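Long-range contact in octenoyl-coa reductase/carboxylase (Streptomyces sp., PDB 4A0S), which probably catalyses the NADPH-dependent reductive carboxylation of 2-octenoyl-CoA, supplying an unusual extender unit for cinnabaramide polyketide biosynthesis: residues 181-190 and 365-376. Numbering follows the deposited sequence.
Sequences ASQLLPKPAH and HEEQQATNRLFE
N372 and P186 form the one direct hydrogen bond between strand 184-186 and helix 365-376. N372 ND2 donates to P186 O at 2.7 Å. The bond is nearly straight (163°) and lies in the carbonyl plane and close to the amide plane. N372 CG stands anti to the backbone N (chi1 -159°), which carries the amide across to the strand. At the other end of the amide, N372 OD1 rests 3.2 Å from P188 CG. This buried oxygen has no hydrogen-bond partner.

Waters make the other polar links. One joins L184 O to H365 NE2. Two more tie the H190 ring to the helix end, one from ND1 to E376 O and one from NE2 to F375 O. H190 CE1 also meets F375 O edge-on at 3.0 Å.

The H365 ring fits into the turn before the strand. S182 O sits over one face, 2.9 Å above the plane and offset toward the rim. L184 O lies at the ring edge, 3.1 Å from H365 CE1. H365 ND1 is hydrogen-bonded to H140 NE2, and H152 of the second subunit packs edge-to-face with the ring. Replacing H365 with alanine would remove the imidazole, which would probably leave H140 and the L184 water without that partner and open a gap beside L185.

L185 points at the helix. L185 CD1 lies against the helix backbone, 3.3 Å from Q368 O, while L185 CD2 meets H365 CE1 and Q369 CB. Further along, P188 CG lies against F375 CB.

The contact joins the strand, which pairs with strand 136-139 in the GroES-like part of this medium-chain dehydrogenase fold, to a helix that follows the last strand of the Rossmann sheet. Most polar coupling here runs through water, and N372 pays for its single direct bond with a buried, unpartnered OD1.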
ATOM      1  N   ALA A 181      -0.157  25.387 -15.387  1.00 15.98           N
ATOM      2  CA  ALA A 181       0.923  25.639 -14.459  1.00 15.98           C
ATOM      3  C   ALA A 181       1.357  24.340 -13.764  1.00 15.80           C
ATOM      4  O   ALA A 181       2.508  24.198 -13.367  1.00 15.78           O
ATOM      5  CB  ALA A 181       0.508  26.678 -13.461  1.00 16.13           C
ATOM      6  N   SER A 182       0.437  23.391 -13.644  1.00 15.69           N
ATOM      7  CA  SER A 182       0.747  22.126 -12.985  1.00 15.55           C
ATOM      8  C   SER A 182       1.447  21.141 -13.916  1.00 15.46           C
ATOM      9  O   SER A 182       1.619  19.963 -13.566  1.00 15.36           O
ATOM     10  CB  SER A 182      -0.520  21.494 -12.422  1.00 15.52           C
ATOM     11  OG  SER A 182      -1.449  21.288 -13.463  1.00 15.55           O
ATOM     12  N   GLN A 183       1.853  21.630 -15.092  1.00 15.52           N
ATOM     13  CA  GLN A 183       2.728  20.872 -15.984  1.00 15.49           C
ATOM     14  C   GLN A 183       4.176  21.309 -15.842  1.00 15.56           C
ATOM     15  O   GLN A 183       5.070  20.693 -16.417  1.00 15.56           O
ATOM     16  CB  GLN A 183       2.318  21.067 -17.441  1.00 15.58           C
ATOM     17  CG  GLN A 183       0.956  20.525 -17.793  1.00 15.57           C
ATOM     18  CD  GLN A 183       0.642  20.800 -19.242  1.00 15.71           C
ATOM     19  OE1 GLN A 183      -0.203  21.629 -19.559  1.00 15.82           O
ATOM     20  NE2 GLN A 183       1.376  20.142 -20.135  1.00 15.74           N
ATOM     21  N   LEU A 184       4.388  22.381 -15.081  1.00 15.64           N
ATOM     22  CA  LEU A 184       5.693  23.030 -14.997  1.00 15.78           C
ATOM     23  C   LEU A 184       6.550  22.560 -13.848  1.00 15.77           C
ATOM     24  O   LEU A 184       6.077  22.459 -12.704  1.00 15.73           O
ATOM     25  CB  LEU A 184       5.517  24.542 -14.864  1.00 15.95           C
ATOM     26  CG  LEU A 184       4.992  25.234 -16.115  1.00 16.04           C
ATOM     27  CD1 LEU A 184       4.783  26.683 -15.830  1.00 16.24           C
ATOM     28  CD2 LEU A 184       5.988  25.082 -17.260  1.00 16.12           C
ATOM     29  N   LEU A 185       7.825  22.332 -14.158  1.00 15.85           N
ATOM     30  CA  LEU A 185       8.837  22.086 -13.151  1.00 15.92           C
ATOM     31  C   LEU A 185      10.067  22.904 -13.511  1.00 16.16           C
ATOM     32  O   LEU A 185      10.285  23.194 -14.687  1.00 16.23           O
ATOM     33  CB  LEU A 185       9.188  20.606 -13.092  1.00 15.81           C
ATOM     34  CG  LEU A 185       8.070  19.689 -12.602  1.00 15.61           C
ATOM     35  CD1 LEU A 185       8.454  18.219 -12.813  1.00 15.54           C
ATOM     36  CD2 LEU A 185       7.709  20.026 -11.135  1.00 15.64           C
ATOM     37  N   PRO A 186      10.868  23.273 -12.505  1.00 16.33           N
ATOM     38  CA  PRO A 186      12.109  23.956 -12.848  1.00 16.61           C
ATOM     39  C   PRO A 186      12.998  23.043 -13.668  1.00 16.62           C
ATOM     40  O   PRO A 186      13.188  21.861 -13.337  1.00 16.51           O
ATOM     41  CB  PRO A 186      12.749  24.260 -11.491  1.00 16.80           C
ATOM     42  CG  PRO A 186      12.090  23.376 -10.519  1.00 16.93           C
ATOM     43  CD  PRO A 186      10.700  23.112 -11.042  1.00 16.33           C
ATOM     44  N   LYS A 187      13.492  23.579 -14.765  1.00 16.78           N
ATOM     45  CA  LYS A 187      14.433  22.857 -15.595  1.00 16.87           C
ATOM     46  C   LYS A 187      15.682  22.552 -14.782  1.00 17.07           C
ATOM     47  O   LYS A 187      16.204  23.432 -14.100  1.00 17.30           O
ATOM     48  CB  LYS A 187      14.802  23.713 -16.798  1.00 17.08           C
ATOM     49  CG  LYS A 187      15.918  23.144 -17.644  1.00 17.26           C
ATOM     50  CD  LYS A 187      16.383  24.193 -18.617  1.00 17.64           C
ATOM     51  CE  LYS A 187      17.801  23.897 -19.106  1.00 18.78           C
ATOM     52  NZ  LYS A 187      18.826  24.100 -18.027  1.00 18.68           N
ATOM     53  N   PRO A 188      16.161  21.295 -14.844  1.00 17.02           N
ATOM     54  CA  PRO A 188      17.431  20.943 -14.227  1.00 17.31           C
ATOM     55  C   PRO A 188      18.506  21.878 -14.774  1.00 17.86           C
ATOM     56  O   PRO A 188      18.746  21.911 -15.981  1.00 18.10           O
ATOM     57  CB  PRO A 188      17.661  19.522 -14.717  1.00 17.18           C
ATOM     58  CG  PRO A 188      16.301  18.980 -14.873  1.00 16.83           C
ATOM     59  CD  PRO A 188      15.502  20.121 -15.439  1.00 16.77           C
ATOM     60  N   ALA A 189      19.107  22.669 -13.894  1.00 18.58           N
ATOM     61  CA  ALA A 189      19.975  23.775 -14.318  1.00 18.91           C
ATOM     62  C   ALA A 189      21.238  23.352 -15.111  1.00 19.44           C
ATOM     63  O   ALA A 189      21.739  24.102 -15.949  1.00 20.29           O
ATOM     64  CB  ALA A 189      20.344  24.635 -13.119  1.00 19.58           C
ATOM     65  N   HIS A 190      21.737  22.153 -14.849  1.00 19.29           N
ATOM     66  CA  HIS A 190      22.987  21.715 -15.428  1.00 19.73           C
ATOM     67  C   HIS A 190      22.790  21.130 -16.817  1.00 19.33           C
ATOM     68  O   HIS A 190      23.738  20.675 -17.432  1.00 19.77           O
ATOM     69  CB  HIS A 190      23.590  20.649 -14.537  1.00 19.73           C
ATOM     70  CG  HIS A 190      22.736  19.424 -14.437  1.00 19.68           C
ATOM     71  ND1 HIS A 190      21.615  19.364 -13.634  1.00 18.86           N
ATOM     72  CD2 HIS A 190      22.811  18.232 -15.071  1.00 18.99           C
ATOM     73  CE1 HIS A 190      21.055  18.177 -13.757  1.00 18.18           C
ATOM     74  NE2 HIS A 190      21.764  17.466 -14.617  1.00 18.37           N
ATOM     75  N   HIS A 365       1.939  15.226 -11.340  1.00 15.46           N
ATOM     76  CA  HIS A 365       2.857  16.303 -11.065  1.00 15.52           C
ATOM     77  C   HIS A 365       3.832  15.947  -9.940  1.00 15.52           C
ATOM     78  O   HIS A 365       4.986  16.350  -9.967  1.00 15.58           O
ATOM     79  CB  HIS A 365       2.022  17.517 -10.686  1.00 15.59           C
ATOM     80  CG  HIS A 365       2.723  18.816 -10.805  1.00 15.71           C
ATOM     81  ND1 HIS A 365       3.729  19.052 -11.715  1.00 15.76           N
ATOM     82  CD2 HIS A 365       2.521  19.979 -10.151  1.00 15.82           C
ATOM     83  CE1 HIS A 365       4.124  20.308 -11.604  1.00 15.89           C
ATOM     84  NE2 HIS A 365       3.409  20.888 -10.658  1.00 15.94           N
ATOM     85  N   GLU A 366       3.359  15.204  -8.948  1.00 15.47           N
ATOM     86  CA  GLU A 366       4.237  14.781  -7.861  1.00 15.50           C
ATOM     87  C   GLU A 366       5.323  13.845  -8.380  1.00 15.50           C
ATOM     88  O   GLU A 366       6.500  14.011  -8.084  1.00 15.57           O
ATOM     89  CB  GLU A 366       3.462  14.124  -6.712  1.00 15.48           C
ATOM     90  CG  GLU A 366       4.400  13.653  -5.611  1.00 15.96           C
ATOM     91  CD  GLU A 366       3.706  13.047  -4.441  1.00 19.28           C
ATOM     92  OE1 GLU A 366       2.975  12.044  -4.624  1.00 20.32           O
ATOM     93  OE2 GLU A 366       3.920  13.555  -3.322  1.00 21.67           O
ATOM     94  N   GLU A 367       4.917  12.876  -9.175  1.00 15.44           N
ATOM     95  CA  GLU A 367       5.859  11.912  -9.732  1.00 15.46           C
ATOM     96  C   GLU A 367       6.857  12.580 -10.645  1.00 15.53           C
ATOM     97  O   GLU A 367       8.007  12.175 -10.731  1.00 15.60           O
ATOM     98  CB  GLU A 367       5.110  10.828 -10.495  1.00 15.43           C
ATOM     99  CG  GLU A 367       4.353   9.970  -9.563  1.00 15.41           C
ATOM    100  CD  GLU A 367       3.333   9.124 -10.251  1.00 15.40           C
ATOM    101  OE1 GLU A 367       2.669   9.595 -11.198  1.00 15.39           O
ATOM    102  OE2 GLU A 367       3.218   7.970  -9.827  1.00 15.43           O
ATOM    103  N   GLN A 368       6.385  13.606 -11.333  1.00 15.53           N
ATOM    104  CA  GLN A 368       7.205  14.321 -12.261  1.00 15.62           C
ATOM    105  C   GLN A 368       8.231  15.140 -11.528  1.00 15.72           C
ATOM    106  O   GLN A 368       9.362  15.206 -11.951  1.00 15.82           O
ATOM    107  CB  GLN A 368       6.338  15.178 -13.160  1.00 15.62           C
ATOM    108  CG  GLN A 368       5.665  14.329 -14.233  1.00 15.59           C
ATOM    109  CD  GLN A 368       6.653  13.895 -15.306  1.00 15.68           C
ATOM    110  OE1 GLN A 368       7.873  14.040 -15.143  1.00 15.74           O
ATOM    111  NE2 GLN A 368       6.137  13.335 -16.393  1.00 15.70           N
ATOM    112  N   GLN A 369       7.822  15.753 -10.417  1.00 15.71           N
ATOM    113  CA  GLN A 369       8.771  16.435  -9.551  1.00 15.84           C
ATOM    114  C   GLN A 369       9.807  15.475  -8.999  1.00 15.90           C
ATOM    115  O   GLN A 369      10.988  15.809  -8.951  1.00 16.05           O
ATOM    116  CB  GLN A 369       8.081  17.094  -8.373  1.00 15.86           C
ATOM    117  CG  GLN A 369       9.096  17.603  -7.368  1.00 16.03           C
ATOM    118  CD  GLN A 369       8.440  18.330  -6.243  1.00 16.08           C
ATOM    119  OE1 GLN A 369       8.387  19.560  -6.240  1.00 16.64           O
ATOM    120  NE2 GLN A 369       7.901  17.582  -5.292  1.00 16.02           N
ATOM    121  N   ALA A 370       9.355  14.300  -8.559  1.00 15.80           N
ATOM    122  CA  ALA A 370      10.270  13.283  -8.052  1.00 15.87           C
ATOM    123  C   ALA A 370      11.259  12.915  -9.146  1.00 15.95           C
ATOM    124  O   ALA A 370      12.464  12.786  -8.901  1.00 16.10           O
ATOM    125  CB  ALA A 370       9.501  12.065  -7.626  1.00 15.78           C
ATOM    126  N   THR A 371      10.738  12.735 -10.355  1.00 15.87           N
ATOM    127  CA  THR A 371      11.585  12.443 -11.502  1.00 15.96           C
ATOM    128  C   THR A 371      12.614  13.554 -11.680  1.00 16.11           C
ATOM    129  O   THR A 371      13.816  13.313 -11.799  1.00 16.27           O
ATOM    130  CB  THR A 371      10.734  12.258 -12.761  1.00 15.88           C
ATOM    131  OG1 THR A 371       9.846  11.151 -12.546  1.00 15.78           O
ATOM    132  CG2 THR A 371      11.622  11.978 -13.981  1.00 16.00           C
ATOM    133  N   ASN A 372      12.119  14.778 -11.692  1.00 16.09           N
ATOM    134  CA  ASN A 372      12.957  15.952 -11.884  1.00 16.27           C
ATOM    135  C   ASN A 372      14.053  16.020 -10.829  1.00 16.43           C
ATOM    136  O   ASN A 372      15.183  16.365 -11.138  1.00 16.63           O
ATOM    137  CB  ASN A 372      12.105  17.222 -11.853  1.00 16.24           C
ATOM    138  CG  ASN A 372      12.784  18.383 -12.522  1.00 16.42           C
ATOM    139  OD1 ASN A 372      13.525  18.207 -13.493  1.00 16.52           O
ATOM    140  ND2 ASN A 372      12.528  19.575 -12.026  1.00 16.50           N
ATOM    141  N   ARG A 373      13.723  15.650  -9.595  1.00 16.38           N
ATOM    142  CA  ARG A 373      14.707  15.633  -8.523  1.00 16.57           C
ATOM    143  C   ARG A 373      15.839  14.672  -8.804  1.00 16.69           C
ATOM    144  O   ARG A 373      16.976  14.931  -8.438  1.00 16.93           O
ATOM    145  CB  ARG A 373      14.051  15.273  -7.202  1.00 16.50           C
ATOM    146  CG  ARG A 373      13.300  16.419  -6.652  1.00 16.49           C
ATOM    147  CD  ARG A 373      12.380  15.953  -5.578  1.00 16.95           C
ATOM    148  NE  ARG A 373      11.792  17.103  -4.916  1.00 19.33           N
ATOM    149  CZ  ARG A 373      10.982  17.024  -3.865  1.00 20.21           C
ATOM    150  NH1 ARG A 373      10.629  15.844  -3.365  1.00 21.03           N
ATOM    151  NH2 ARG A 373      10.505  18.135  -3.333  1.00 21.20           N
ATOM    152  N   LEU A 374      15.519  13.560  -9.452  1.00 16.57           N
ATOM    153  CA  LEU A 374      16.544  12.583  -9.772  1.00 16.72           C
ATOM    154  C   LEU A 374      17.429  13.095 -10.898  1.00 16.87           C
ATOM    155  O   LEU A 374      18.595  12.753 -10.977  1.00 17.09           O
ATOM    156  CB  LEU A 374      15.910  11.262 -10.146  1.00 16.58           C
ATOM    157  CG  LEU A 374      15.237  10.559  -8.961  1.00 16.49           C
ATOM    158  CD1 LEU A 374      14.479   9.321  -9.437  1.00 16.37           C
ATOM    159  CD2 LEU A 374      16.259  10.187  -7.889  1.00 16.70           C
ATOM    160  N   PHE A 375      16.858  13.903 -11.792  1.00 16.78           N
ATOM    161  CA  PHE A 375      17.676  14.546 -12.819  1.00 16.96           C
ATOM    162  C   PHE A 375      18.542  15.620 -12.200  1.00 17.19           C
ATOM    163  O   PHE A 375      19.723  15.748 -12.534  1.00 17.44           O
ATOM    164  CB  PHE A 375      16.804  15.134 -13.922  1.00 16.84           C
ATOM    165  CG  PHE A 375      16.366  14.120 -14.905  1.00 16.75           C
ATOM    166  CD1 PHE A 375      17.185  13.786 -15.979  1.00 16.98           C
ATOM    167  CD2 PHE A 375      15.168  13.442 -14.734  1.00 16.53           C
ATOM    168  CE1 PHE A 375      16.792  12.815 -16.893  1.00 16.87           C
ATOM    169  CE2 PHE A 375      14.765  12.464 -15.652  1.00 16.53           C
ATOM    170  CZ  PHE A 375      15.582  12.154 -16.728  1.00 16.65           C
ATOM    171  N   GLU A 376      17.940  16.355 -11.265  1.00 17.12           N
ATOM    172  CA  GLU A 376      18.572  17.486 -10.601  1.00 17.35           C
ATOM    173  C   GLU A 376      19.846  17.087  -9.871  1.00 17.61           C
ATOM    174  O   GLU A 376      20.808  17.849  -9.859  1.00 17.89           O
ATOM    175  CB  GLU A 376      17.595  18.155  -9.636  1.00 17.24           C
ATOM    176  CG  GLU A 376      16.638  19.121 -10.316  1.00 17.13           C
ATOM    177  CD  GLU A 376      15.602  19.654  -9.354  1.00 18.07           C
ATOM    178  OE1 GLU A 376      15.417  19.039  -8.289  1.00 18.08           O
ATOM    179  OE2 GLU A 376      14.996  20.701  -9.645  1.00 18.20           O
TER
HETATM  180  O   HOH W   1       5.028  23.095 -10.475  1.00  2.65           O
HETATM  181  O   HOH W   2      20.423  20.114 -11.303  1.00  2.00           O
HETATM  182  O   HOH W   3      20.924  14.724 -14.606  1.00  2.00           O